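Plasmin and fibronectin-binding protein A (PDB 4MR0) acts as a fibronectin-dependent adhesin and invasin of Streptococcus pneumoniae, binding human fibronectin, plasmin, plasminogen and serum albumin. Local coordinates at residues Q133-A138 and Y158-I163; A178-G183 and S191-T196; N469-N474 and P481-L486; N497-F500 and G505-I508. One frame throughout, in Å; residues are numbered along the deposited sequence.

Interaction 1 (Q133-A138 and Y158-I163); sequences QAIQDA and YLVKEI. With MN (manganese (II) ion), chain F.
Ile-135 reaches out from helix 132-143 and sets its terminal methyl against both Tyr-158 and Val-160. Ile-135 CG1 stands beside the backbone N (chi1 -65°) and the chain then runs on almost fully extended, which carries Ile-135 CD1 to 4.1 Å from Tyr-158 CB and 3.8 Å from Val-160 CG1. The side chains of Ile-135 and Val-160 lie nearly at right angles, whereas Tyr-158 is met at its CB, leaving its ring to turn elsewhere: the ring packs edge-to-face with Phe-153, and OH bonds to Pro-154 O. A branched aliphatic chain suits this place because it fills space between strand and helix without bringing in a polar group. The helix lies over the N-terminal end of a right-handed parallel beta-helix of the pectate lyase-like clan, against strands 150-153, 156-160 and 164-165. Where strand 156-160 gives way to a loop, Glu-162 binds a manganese ion through OE2 at 2.2 Å, with His-189 NE2, the backbone O of Thr-200 and three waters completing the sphere. Glu-162 OE1 accepts from Ile-163 N on its anti side at 2.7 Å (159°) and from a manganese-bound water, which fixes the rotation of the carboxylate.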
loop_
_atom_site.group_PDB
_atom_site.type_symbol
_atom_site.label_atom_id
_atom_site.label_comp_id
_atom_site.label_asym_id
_atom_site.label_seq_id
_atom_site.Cartn_x
_atom_site.Cartn_y
_atom_site.Cartn_z
ATOM N N GLN A 133 1.546 28.381 -12.104
ATOM C CA GLN A 133 2.543 29.408 -11.807
ATOM C C GLN A 133 2.217 30.216 -10.557
ATOM O O GLN A 133 3.115 30.566 -9.792
ATOM C CB GLN A 133 2.719 30.357 -12.997
ATOM C CG GLN A 133 3.954 31.251 -12.876
ATOM C CD GLN A 133 5.245 30.453 -12.771
ATOM O OE1 GLN A 133 5.927 30.474 -11.744
ATOM N NE2 GLN A 133 5.583 29.744 -13.838
ATOM N N ALA A 134 0.938 30.520 -10.353
ATOM C CA ALA A 134 0.522 31.282 -9.181
ATOM C C ALA A 134 0.802 30.472 -7.918
ATOM O O ALA A 134 1.320 30.997 -6.927
ATOM C CB ALA A 134 -0.968 31.619 -9.273
ATOM N N ILE A 135 0.449 29.192 -7.962
ATOM C CA ILE A 135 0.669 28.289 -6.839
ATOM C C ILE A 135 2.171 28.149 -6.566
ATOM O O ILE A 135 2.612 28.222 -5.427
ATOM C CB ILE A 135 0.042 26.898 -7.128
ATOM C CG1 ILE A 135 -1.479 27.038 -7.228
ATOM C CG2 ILE A 135 0.420 25.899 -6.026
ATOM C CD1 ILE A 135 -2.182 25.844 -7.871
ATOM N N GLN A 136 2.961 27.974 -7.618
ATOM C CA GLN A 136 4.403 27.834 -7.439
ATOM C C GLN A 136 5.013 29.101 -6.836
ATOM O O GLN A 136 5.886 29.024 -5.970
ATOM C CB GLN A 136 5.079 27.520 -8.772
ATOM C CG GLN A 136 6.526 27.048 -8.635
ATOM C CD GLN A 136 6.659 25.783 -7.791
ATOM O OE1 GLN A 136 7.138 25.821 -6.654
ATOM N NE2 GLN A 136 6.222 24.660 -8.341
ATOM N N ASP A 137 4.560 30.268 -7.290
ATOM C CA ASP A 137 5.080 31.528 -6.763
ATOM C C ASP A 137 4.748 31.661 -5.278
ATOM O O ASP A 137 5.537 32.194 -4.500
ATOM C CB ASP A 137 4.500 32.726 -7.533
ATOM C CG ASP A 137 4.886 32.720 -9.004
ATOM O OD1 ASP A 137 5.989 32.236 -9.329
ATOM O OD2 ASP A 137 4.092 33.213 -9.835
ATOM N N ALA A 138 3.575 31.176 -4.889
ATOM C CA ALA A 138 3.161 31.235 -3.497
ATOM C C ALA A 138 4.109 30.371 -2.674
ATOM O O ALA A 138 4.621 30.799 -1.640
ATOM C CB ALA A 138 1.733 30.731 -3.348
ATOM N N TYR A 158 -8.463 24.520 -8.613
ATOM C CA TYR A 158 -7.199 24.994 -9.149
ATOM C C TYR A 158 -6.589 24.048 -10.167
ATOM O O TYR A 158 -6.000 23.032 -9.812
ATOM C CB TYR A 158 -6.235 25.221 -7.990
ATOM C CG TYR A 158 -6.802 26.168 -6.959
ATOM C CD1 TYR A 158 -6.633 27.545 -7.087
ATOM C CD2 TYR A 158 -7.557 25.691 -5.887
ATOM C CE1 TYR A 158 -7.203 28.427 -6.177
ATOM C CE2 TYR A 158 -8.138 26.566 -4.969
ATOM C CZ TYR A 158 -7.955 27.933 -5.123
ATOM O OH TYR A 158 -8.522 28.804 -4.227
ATOM N N LEU A 159 -6.741 24.390 -11.439
ATOM C CA LEU A 159 -6.200 23.582 -12.519
ATOM C C LEU A 159 -4.695 23.813 -12.650
ATOM O O LEU A 159 -4.231 24.950 -12.537
ATOM C CB LEU A 159 -6.873 23.966 -13.842
ATOM C CG LEU A 159 -6.255 23.405 -15.125
ATOM C CD1 LEU A 159 -6.534 21.911 -15.215
ATOM C CD2 LEU A 159 -6.830 24.135 -16.342
ATOM N N VAL A 160 -3.934 22.739 -12.855
ATOM C CA VAL A 160 -2.490 22.866 -13.071
ATOM C C VAL A 160 -2.130 22.092 -14.331
ATOM O O VAL A 160 -2.545 20.948 -14.505
ATOM C CB VAL A 160 -1.641 22.347 -11.877
ATOM C CG1 VAL A 160 -1.893 23.219 -10.655
ATOM C CG2 VAL A 160 -1.942 20.876 -11.589
ATOM N N LYS A 161 -1.375 22.723 -15.221
ATOM C CA LYS A 161 -0.997 22.067 -16.465
ATOM C C LYS A 161 0.429 21.529 -16.460
ATOM O O LYS A 161 0.910 21.000 -17.469
ATOM C CB LYS A 161 -1.203 23.010 -17.650
ATOM C CG LYS A 161 -2.671 23.327 -17.915
ATOM C CD LYS A 161 -2.858 23.823 -19.338
ATOM C CE LYS A 161 -4.301 24.179 -19.626
ATOM N NZ LYS A 161 -4.476 24.511 -21.073
ATOM N N GLU A 162 1.097 21.676 -15.320
ATOM C CA GLU A 162 2.449 21.160 -15.129
ATOM C C GLU A 162 2.629 20.871 -13.645
ATOM O O GLU A 162 1.791 21.252 -12.818
ATOM C CB GLU A 162 3.513 22.155 -15.610
ATOM C CG GLU A 162 4.293 21.703 -16.860
ATOM C CD GLU A 162 5.327 20.602 -16.587
ATOM O OE1 GLU A 162 5.454 20.140 -15.431
ATOM O OE2 GLU A 162 6.029 20.199 -17.541
ATOM N N ILE A 163 3.726 20.195 -13.324
ATOM C CA ILE A 163 4.056 19.794 -11.962
ATOM C C ILE A 163 4.377 20.958 -11.037
ATOM O O ILE A 163 5.055 21.906 -11.427
ATOM C CB ILE A 163 5.280 18.836 -11.970
ATOM C CG1 ILE A 163 5.000 17.640 -12.887
ATOM C CG2 ILE A 163 5.601 18.367 -10.554
ATOM C CD1 ILE A 163 6.232 16.784 -13.161
HETATM MN MN MN F . 7.803 18.935 -17.739
HETATM O O HOH W 1 7.943 19.177 -15.370
HETATM O O HOH W 2 7.562 19.059 -20.109
HETATM O O HOH W 3 8.929 20.902 -17.677
#

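Interaction 2 (A178-G183 and S191-T196); sequences ATILNG and SIVFMT
Asn-182 and Ser-191 make the polar link between these segments. Asn-182 ND2 donates to Ser-191 OG over 2.9 Å, nearly straight at 164°, with the hydroxyl only 9° out of the amide plane. The other bonds of the same groups close a buried network: Asn-182 ND2 also bonds to Met-223 O, Asn-182 OD1 accepts from Ile-184 N, and Ser-191 OG bonds to Ile-184 O. An asparagine suits a place that needs both a donor and an acceptor, and a small serine fits beside it.

The apolar contacts gather round Val-193, whose two methyls are shared out. Val-193 CG1, anti to the backbone N (chi1 -173°), lies 3.8 Å from Ile-180 CG2, while Val-193 CG2 comes 3.8 Å from Asn-182 CB, that side chain sliding past in the opposite direction. The contact with the Phe-194 edge is tighter than ordinary carbon packing: Ile-180 CD1 points end-on at the rim, in the ring plane and just 3.2 Å from Phe-194 CZ. Val-193 CG1 also sits over one face of that ring, 3.5 Å above its plane and toward the rim.

Val-193 has helix-like backbone angles and turns the chain through a corner of the beta-helix. Strand 178-182 lies between 156-160 and 220-222 on one face; strands 191-192 and 194-195, on either side of the corner, both run beside strand 243-252, whose Phe-246, with Tyr-216, packs on Phe-194.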
loop_
_atom_site.group_PDB
_atom_site.type_symbol
_atom_site.label_atom_id
_atom_site.label_comp_id
_atom_site.label_asym_id
_atom_site.label_seq_id
_atom_site.Cartn_x
_atom_site.Cartn_y
_atom_site.Cartn_z
ATOM N N ALA A 178 -11.740 23.284 -1.514
ATOM C CA ALA A 178 -10.669 23.611 -2.446
ATOM C C ALA A 178 -10.270 22.299 -3.115
ATOM O O ALA A 178 -10.024 21.293 -2.434
ATOM C CB ALA A 178 -9.478 24.211 -1.708
ATOM N N THR A 179 -10.238 22.303 -4.443
ATOM C CA THR A 179 -9.866 21.120 -5.211
ATOM C C THR A 179 -8.725 21.430 -6.176
ATOM O O THR A 179 -8.782 22.401 -6.933
ATOM C CB THR A 179 -11.059 20.582 -6.053
ATOM O OG1 THR A 179 -12.089 20.104 -5.182
ATOM C CG2 THR A 179 -10.603 19.449 -6.959
ATOM N N ILE A 180 -7.684 20.608 -6.147
ATOM C CA ILE A 180 -6.575 20.796 -7.062
ATOM C C ILE A 180 -6.864 19.862 -8.230
ATOM O O ILE A 180 -6.969 18.647 -8.052
ATOM C CB ILE A 180 -5.240 20.469 -6.365
ATOM C CG1 ILE A 180 -4.962 21.551 -5.314
ATOM C CG2 ILE A 180 -4.106 20.405 -7.382
ATOM C CD1 ILE A 180 -3.675 21.385 -4.570
ATOM N N LEU A 181 -7.033 20.432 -9.422
ATOM C CA LEU A 181 -7.352 19.636 -10.605
ATOM C C LEU A 181 -6.145 19.312 -11.475
ATOM O O LEU A 181 -5.479 20.207 -11.998
ATOM C CB LEU A 181 -8.410 20.362 -11.446
ATOM C CG LEU A 181 -8.864 19.685 -12.743
ATOM C CD1 LEU A 181 -9.483 18.324 -12.444
ATOM C CD2 LEU A 181 -9.866 20.594 -13.460
ATOM N N ASN A 182 -5.871 18.025 -11.644
ATOM C CA ASN A 182 -4.737 17.614 -12.461
ATOM C C ASN A 182 -4.975 17.792 -13.959
ATOM O O ASN A 182 -5.762 17.060 -14.569
ATOM C CB ASN A 182 -4.372 16.161 -12.177
ATOM C CG ASN A 182 -3.225 15.685 -13.038
ATOM O OD1 ASN A 182 -2.424 16.495 -13.512
ATOM N ND2 ASN A 182 -3.126 14.371 -13.234
ATOM N N GLY A 183 -4.281 18.765 -14.544
ATOM C CA GLY A 183 -4.410 19.026 -15.967
ATOM C C GLY A 183 -3.122 18.725 -16.715
ATOM O O GLY A 183 -2.922 19.185 -17.840
ATOM N N SER A 191 2.337 12.396 -14.882
ATOM C CA SER A 191 1.162 13.219 -14.624
ATOM C C SER A 191 0.911 13.127 -13.123
ATOM O O SER A 191 -0.083 12.563 -12.671
ATOM C CB SER A 191 -0.044 12.694 -15.410
ATOM O OG SER A 191 -1.176 13.536 -15.246
ATOM N N ILE A 192 1.856 13.669 -12.362
ATOM C CA ILE A 192 1.806 13.683 -10.904
ATOM C C ILE A 192 1.817 15.156 -10.517
ATOM O O ILE A 192 2.701 15.902 -10.932
ATOM C CB ILE A 192 3.035 12.957 -10.326
ATOM C CG1 ILE A 192 3.041 11.505 -10.834
ATOM C CG2 ILE A 192 3.027 13.023 -8.796
ATOM C CD1 ILE A 192 4.296 10.703 -10.462
ATOM N N VAL A 193 0.828 15.564 -9.728
ATOM C CA VAL A 193 0.666 16.962 -9.324
ATOM C C VAL A 193 1.768 17.630 -8.504
ATOM O O VAL A 193 2.196 18.739 -8.832
ATOM C CB VAL A 193 -0.677 17.147 -8.575
ATOM C CG1 VAL A 193 -0.922 18.622 -8.300
ATOM C CG2 VAL A 193 -1.812 16.577 -9.410
ATOM N N PHE A 194 2.220 16.970 -7.443
ATOM C CA PHE A 194 3.250 17.522 -6.565
ATOM C C PHE A 194 4.504 16.654 -6.463
ATOM O O PHE A 194 4.405 15.431 -6.360
ATOM C CB PHE A 194 2.684 17.707 -5.152
ATOM C CG PHE A 194 1.535 18.668 -5.072
ATOM C CD1 PHE A 194 1.745 20.033 -5.236
ATOM C CD2 PHE A 194 0.243 18.207 -4.846
ATOM C CE1 PHE A 194 0.687 20.929 -5.163
ATOM C CE2 PHE A 194 -0.824 19.091 -4.772
ATOM C CZ PHE A 194 -0.598 20.457 -4.936
ATOM N N MET A 195 5.670 17.304 -6.479
ATOM C CA MET A 195 6.963 16.631 -6.346
ATOM C C MET A 195 7.860 17.434 -5.398
ATOM O O MET A 195 7.685 18.647 -5.254
ATOM C CB MET A 195 7.647 16.504 -7.699
ATOM C CG MET A 195 7.029 15.457 -8.614
ATOM S SD MET A 195 8.043 15.118 -10.081
ATOM C CE MET A 195 7.003 14.051 -11.030
ATOM N N THR A 196 8.801 16.758 -4.736
ATOM C CA THR A 196 9.711 17.422 -3.805
ATOM C C THR A 196 11.076 17.669 -4.438
ATOM O O THR A 196 12.058 17.964 -3.752
ATOM C CB THR A 196 9.911 16.595 -2.526
ATOM O OG1 THR A 196 10.509 15.339 -2.859
ATOM C CG2 THR A 196 8.578 16.361 -1.827
#

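Interaction 3 (N469-N474 and P481-L486); sequences NVINNN and PNIELL
Ile-471 and Ile-483 make the aliphatic contact between these segments. The side chain of Ile-471 is extended (chi2 179°), bringing Ile-471 CD1 to 3.5 Å from Ile-483 CG1, tighter than ordinary carbon packing, and to 3.7 Å from Ile-483 CD1. The other branch of Ile-471, CG2, rests on Asn-482, 4.1 Å from its CG, as the two side chains pass in opposite directions. Isoleucine suits the position because its two branches can meet two different neighbours at once.

Both segments belong to the fourth PbH1 repeat of the parallel beta-helix: residues 470-473 run along one face, the chain turns, and strand 483-486 starts on another. Their side chains meet inside the coil, with Ile-483 also touching Ile-506 and Ile-471 also touching Phe-438.

The two amides meet at the turn. That of Asn-473 lies across that of Asn-482, the two planes 74° apart, with Asn-473 ND2 4.0 Å from Asn-482 CG. Asn-473 has CG anti to the backbone N (chi1 -167°), which swings its amide toward Asn-482, and its OD1 bonds to Ser-475 OG just beyond. A short side chain fits the turn where Asn-482 leaves the strand conformation, and Asn-482 also touches Ile-499 of the following coil.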
loop_
_atom_site.group_PDB
_atom_site.type_symbol
_atom_site.label_atom_id
_atom_site.label_comp_id
_atom_site.label_asym_id
_atom_site.label_seq_id
_atom_site.Cartn_x
_atom_site.Cartn_y
_atom_site.Cartn_z
ATOM N N ASN A 469 -5.948 -11.187 15.416
ATOM C CA ASN A 469 -6.702 -10.712 14.272
ATOM C C ASN A 469 -8.054 -11.416 14.286
ATOM O O ASN A 469 -8.177 -12.538 14.792
ATOM C CB ASN A 469 -5.976 -11.042 12.970
ATOM C CG ASN A 469 -4.637 -10.361 12.866
ATOM O OD1 ASN A 469 -3.604 -10.938 13.201
ATOM N ND2 ASN A 469 -4.646 -9.122 12.410
ATOM N N VAL A 470 -9.062 -10.756 13.728
ATOM C CA VAL A 470 -10.398 -11.328 13.658
ATOM C C VAL A 470 -10.810 -11.456 12.200
ATOM O O VAL A 470 -10.942 -10.458 11.488
ATOM C CB VAL A 470 -11.431 -10.448 14.391
ATOM C CG1 VAL A 470 -12.835 -11.010 14.182
ATOM C CG2 VAL A 470 -11.101 -10.385 15.872
ATOM N N ILE A 471 -11.007 -12.692 11.760
ATOM C CA ILE A 471 -11.399 -12.953 10.392
ATOM C C ILE A 471 -12.840 -13.451 10.312
ATOM O O ILE A 471 -13.175 -14.505 10.851
ATOM C CB ILE A 471 -10.467 -14.004 9.756
ATOM C CG1 ILE A 471 -9.028 -13.476 9.752
ATOM C CG2 ILE A 471 -10.934 -14.336 8.334
ATOM C CD1 ILE A 471 -8.007 -14.443 9.164
ATOM N N ASN A 472 -13.690 -12.675 9.651
ATOM C CA ASN A 472 -15.088 -13.046 9.470
ATOM C C ASN A 472 -15.281 -13.422 8.003
ATOM O O ASN A 472 -15.551 -12.565 7.160
ATOM C CB ASN A 472 -16.007 -11.876 9.832
ATOM C CG ASN A 472 -15.852 -11.442 11.272
ATOM O OD1 ASN A 472 -15.967 -12.254 12.190
ATOM N ND2 ASN A 472 -15.592 -10.154 11.481
ATOM N N ASN A 473 -15.121 -14.703 7.702
ATOM C CA ASN A 473 -15.268 -15.178 6.337
ATOM C C ASN A 473 -16.602 -15.894 6.114
ATOM O O ASN A 473 -16.785 -17.032 6.553
ATOM C CB ASN A 473 -14.116 -16.128 5.979
ATOM C CG ASN A 473 -14.041 -16.418 4.486
ATOM O OD1 ASN A 473 -15.002 -16.184 3.749
ATOM N ND2 ASN A 473 -12.902 -16.935 4.035
ATOM N N ASN A 474 -17.537 -15.224 5.444
ATOM C CA ASN A 474 -18.826 -15.846 5.148
ATOM C C ASN A 474 -19.026 -16.026 3.653
ATOM O O ASN A 474 -20.155 -15.996 3.158
ATOM C CB ASN A 474 -19.997 -15.046 5.728
ATOM C CG ASN A 474 -19.689 -13.582 5.886
ATOM O OD1 ASN A 474 -19.249 -13.143 6.951
ATOM N ND2 ASN A 474 -19.908 -12.813 4.827
ATOM N N PRO A 481 -7.221 -21.141 2.140
ATOM C CA PRO A 481 -7.138 -20.887 3.585
ATOM C C PRO A 481 -7.334 -19.422 3.964
ATOM O O PRO A 481 -7.199 -18.526 3.127
ATOM C CB PRO A 481 -5.735 -21.378 3.943
ATOM C CG PRO A 481 -5.415 -22.375 2.862
ATOM C CD PRO A 481 -5.952 -21.693 1.641
ATOM N N ASN A 482 -7.651 -19.189 5.236
ATOM C CA ASN A 482 -7.846 -17.834 5.736
ATOM C C ASN A 482 -6.486 -17.209 6.034
ATOM O O ASN A 482 -6.262 -16.028 5.764
ATOM C CB ASN A 482 -8.704 -17.850 7.002
ATOM C CG ASN A 482 -10.183 -18.044 6.707
ATOM O OD1 ASN A 482 -10.804 -19.009 7.168
ATOM N ND2 ASN A 482 -10.758 -17.125 5.938
ATOM N N ILE A 483 -5.577 -18.012 6.576
ATOM C CA ILE A 483 -4.238 -17.539 6.912
ATOM C C ILE A 483 -3.180 -18.513 6.406
ATOM O O ILE A 483 -3.150 -19.680 6.811
ATOM C CB ILE A 483 -4.072 -17.383 8.439
ATOM C CG1 ILE A 483 -5.094 -16.373 8.967
ATOM C CG2 ILE A 483 -2.637 -16.949 8.773
ATOM C CD1 ILE A 483 -5.083 -16.220 10.474
ATOM N N GLU A 484 -2.312 -18.024 5.525
ATOM C CA GLU A 484 -1.247 -18.836 4.958
ATOM C C GLU A 484 0.131 -18.313 5.336
ATOM O O GLU A 484 0.435 -17.132 5.162
ATOM C CB GLU A 484 -1.355 -18.886 3.430
ATOM C CG GLU A 484 -0.047 -19.293 2.755
ATOM C CD GLU A 484 -0.125 -19.289 1.242
ATOM O OE1 GLU A 484 -0.696 -18.332 0.671
ATOM O OE2 GLU A 484 0.400 -20.239 0.621
ATOM N N LEU A 485 0.961 -19.214 5.844
ATOM C CA LEU A 485 2.325 -18.892 6.235
ATOM C C LEU A 485 3.193 -19.895 5.501
ATOM O O LEU A 485 3.206 -21.087 5.829
ATOM C CB LEU A 485 2.469 -19.018 7.750
ATOM C CG LEU A 485 1.586 -17.945 8.397
ATOM C CD1 LEU A 485 0.966 -18.443 9.673
ATOM C CD2 LEU A 485 2.421 -16.688 8.614
ATOM N N LEU A 486 3.910 -19.400 4.499
ATOM C CA LEU A 486 4.747 -20.237 3.657
ATOM C C LEU A 486 6.237 -19.929 3.733
ATOM O O LEU A 486 6.674 -18.811 3.459
ATOM C CB LEU A 486 4.268 -20.117 2.205
ATOM C CG LEU A 486 5.044 -20.861 1.115
ATOM C CD1 LEU A 486 4.967 -22.372 1.341
ATOM C CD2 LEU A 486 4.456 -20.495 -0.244
#

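Interaction 4 (N497-F500 and G505-I508); sequences NSIF and GIVI
Ile-499 and Gly-505 bring the two backbones closest, their CA atoms 6.7 Å apart. The segments do not pair with each other. Ile-499 sits in an extended strand and bonds through its backbone to Gln-521 and Tyr-523 of the next coil, while Ser-498 bonds back to Asn-469 and Ile-471 of the preceding one. Gly-505, with phi -92° and psi -79°, leaves the strand conformation and turns the chain so that Ile-506 can begin strand 506-509 on another face.

The side-chain contact depends on one methyl. Ile-499 has CG1 beside the backbone N (chi1 -55°) and an extended outer bond, which carries Ile-499 CD1 inward to the backbone of Gly-505, 3.9 Å from Gly-505 C and also 3.9 Å from Gly-505 CA. With no side chain in the way, the glycine lets the methyl approach the main chain directly. Ile-499 CD1 also lies 4.0 Å from Ile-506 CG1, Ile-506 approaching with the outer part of its side chain. Nothing polar crosses between the segments. Isoleucine suits both places: beta-branched residues favour strands, and their aliphatic ends fill the interior between faces. Ile-483 touches both isoleucines from the coil before; from the one after, Phe-522 touches Ile-499 and Asn-520 touches Ile-506.

The backbone N of Asn-497 donates to Asn-520 OD1, while Asn-497 OD1 accepts from Asn-469 N: a row of asparagines linked from coil to coil, as in other parallel beta-helices. Both segments lie in the fifth PbH1 repeat, one coil round an apolar interior.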
loop_
_atom_site.group_PDB
_atom_site.type_symbol
_atom_site.label_atom_id
_atom_site.label_comp_id
_atom_site.label_asym_id
_atom_site.label_seq_id
_atom_site.Cartn_x
_atom_site.Cartn_y
_atom_site.Cartn_z
ATOM N N ASN A 497 -5.746 -15.607 17.338
ATOM C CA ASN A 497 -6.506 -15.096 16.215
ATOM C C ASN A 497 -7.879 -15.772 16.259
ATOM O O ASN A 497 -7.994 -16.923 16.694
ATOM C CB ASN A 497 -5.793 -15.426 14.898
ATOM C CG ASN A 497 -4.443 -14.731 14.769
ATOM O OD1 ASN A 497 -4.373 -13.524 14.544
ATOM N ND2 ASN A 497 -3.365 -15.495 14.919
ATOM N N SER A 498 -8.914 -15.051 15.830
ATOM C CA SER A 498 -10.271 -15.592 15.796
ATOM C C SER A 498 -10.725 -15.703 14.341
ATOM O O SER A 498 -10.750 -14.712 13.611
ATOM C CB SER A 498 -11.244 -14.689 16.565
ATOM O OG SER A 498 -11.004 -14.726 17.961
ATOM N N ILE A 499 -11.084 -16.912 13.922
ATOM C CA ILE A 499 -11.528 -17.140 12.555
ATOM C C ILE A 499 -12.960 -17.673 12.488
ATOM O O ILE A 499 -13.238 -18.787 12.937
ATOM C CB ILE A 499 -10.592 -18.131 11.838
ATOM C CG1 ILE A 499 -9.149 -17.621 11.917
ATOM C CG2 ILE A 499 -11.021 -18.296 10.387
ATOM C CD1 ILE A 499 -8.133 -18.534 11.270
ATOM N N PHE A 500 -13.862 -16.871 11.922
ATOM C CA PHE A 500 -15.268 -17.259 11.792
ATOM C C PHE A 500 -15.638 -17.582 10.344
ATOM O O PHE A 500 -15.837 -16.671 9.538
ATOM C CB PHE A 500 -16.202 -16.137 12.262
ATOM C CG PHE A 500 -16.039 -15.752 13.705
ATOM C CD1 PHE A 500 -14.956 -14.983 14.120
ATOM C CD2 PHE A 500 -16.998 -16.125 14.648
ATOM C CE1 PHE A 500 -14.828 -14.592 15.458
ATOM C CE2 PHE A 500 -16.879 -15.740 15.984
ATOM C CZ PHE A 500 -15.792 -14.969 16.389
ATOM N N GLY A 505 -8.402 -22.967 8.318
ATOM C CA GLY A 505 -8.156 -21.793 9.127
ATOM C C GLY A 505 -6.747 -21.292 8.886
ATOM O O GLY A 505 -6.531 -20.336 8.138
ATOM N N ILE A 506 -5.783 -21.956 9.513
ATOM C CA ILE A 506 -4.381 -21.591 9.383
ATOM C C ILE A 506 -3.570 -22.694 8.714
ATOM O O ILE A 506 -3.701 -23.872 9.052
ATOM C CB ILE A 506 -3.751 -21.307 10.766
ATOM C CG1 ILE A 506 -4.444 -20.107 11.411
ATOM C CG2 ILE A 506 -2.249 -21.062 10.624
ATOM C CD1 ILE A 506 -4.170 -19.969 12.901
ATOM N N VAL A 507 -2.732 -22.303 7.759
ATOM C CA VAL A 507 -1.870 -23.249 7.076
ATOM C C VAL A 507 -0.433 -22.779 7.232
ATOM O O VAL A 507 -0.094 -21.661 6.846
ATOM C CB VAL A 507 -2.183 -23.350 5.561
ATOM C CG1 VAL A 507 -1.159 -24.259 4.889
ATOM C CG2 VAL A 507 -3.591 -23.890 5.344
ATOM N N ILE A 508 0.398 -23.626 7.828
ATOM C CA ILE A 508 1.809 -23.319 8.013
ATOM C C ILE A 508 2.535 -24.386 7.209
ATOM O O ILE A 508 2.496 -25.573 7.546
ATOM C CB ILE A 508 2.207 -23.379 9.497
ATOM C CG1 ILE A 508 1.513 -22.239 10.245
ATOM C CG2 ILE A 508 3.720 -23.265 9.645
ATOM C CD1 ILE A 508 1.795 -22.223 11.736
#

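Overall arrangement
All four contacts are made by buried residues of the beta-helix part of a longer, cell-wall-anchored protein, in two groups on opposite sides of the chain's centre: interactions 1 and 4 have centres about 51 Å apart. Interactions 1 and 2 adjoin, centres about 8 Å apart, because strands 156-160 and 178-182 are neighbours. Interactions 3 and 4 are successive coils, centres about 5 Å apart, sharing two pairs of neighbouring strands. Helix joins strand only in interaction 1, where the loop also reaches a manganese ion. Interactions 2 and 3 mix aliphatic packing with asparagine side chains near turns, whereas interaction 4 sets a methyl on glycine backbone and isoleucine, with no polar side chain in contact.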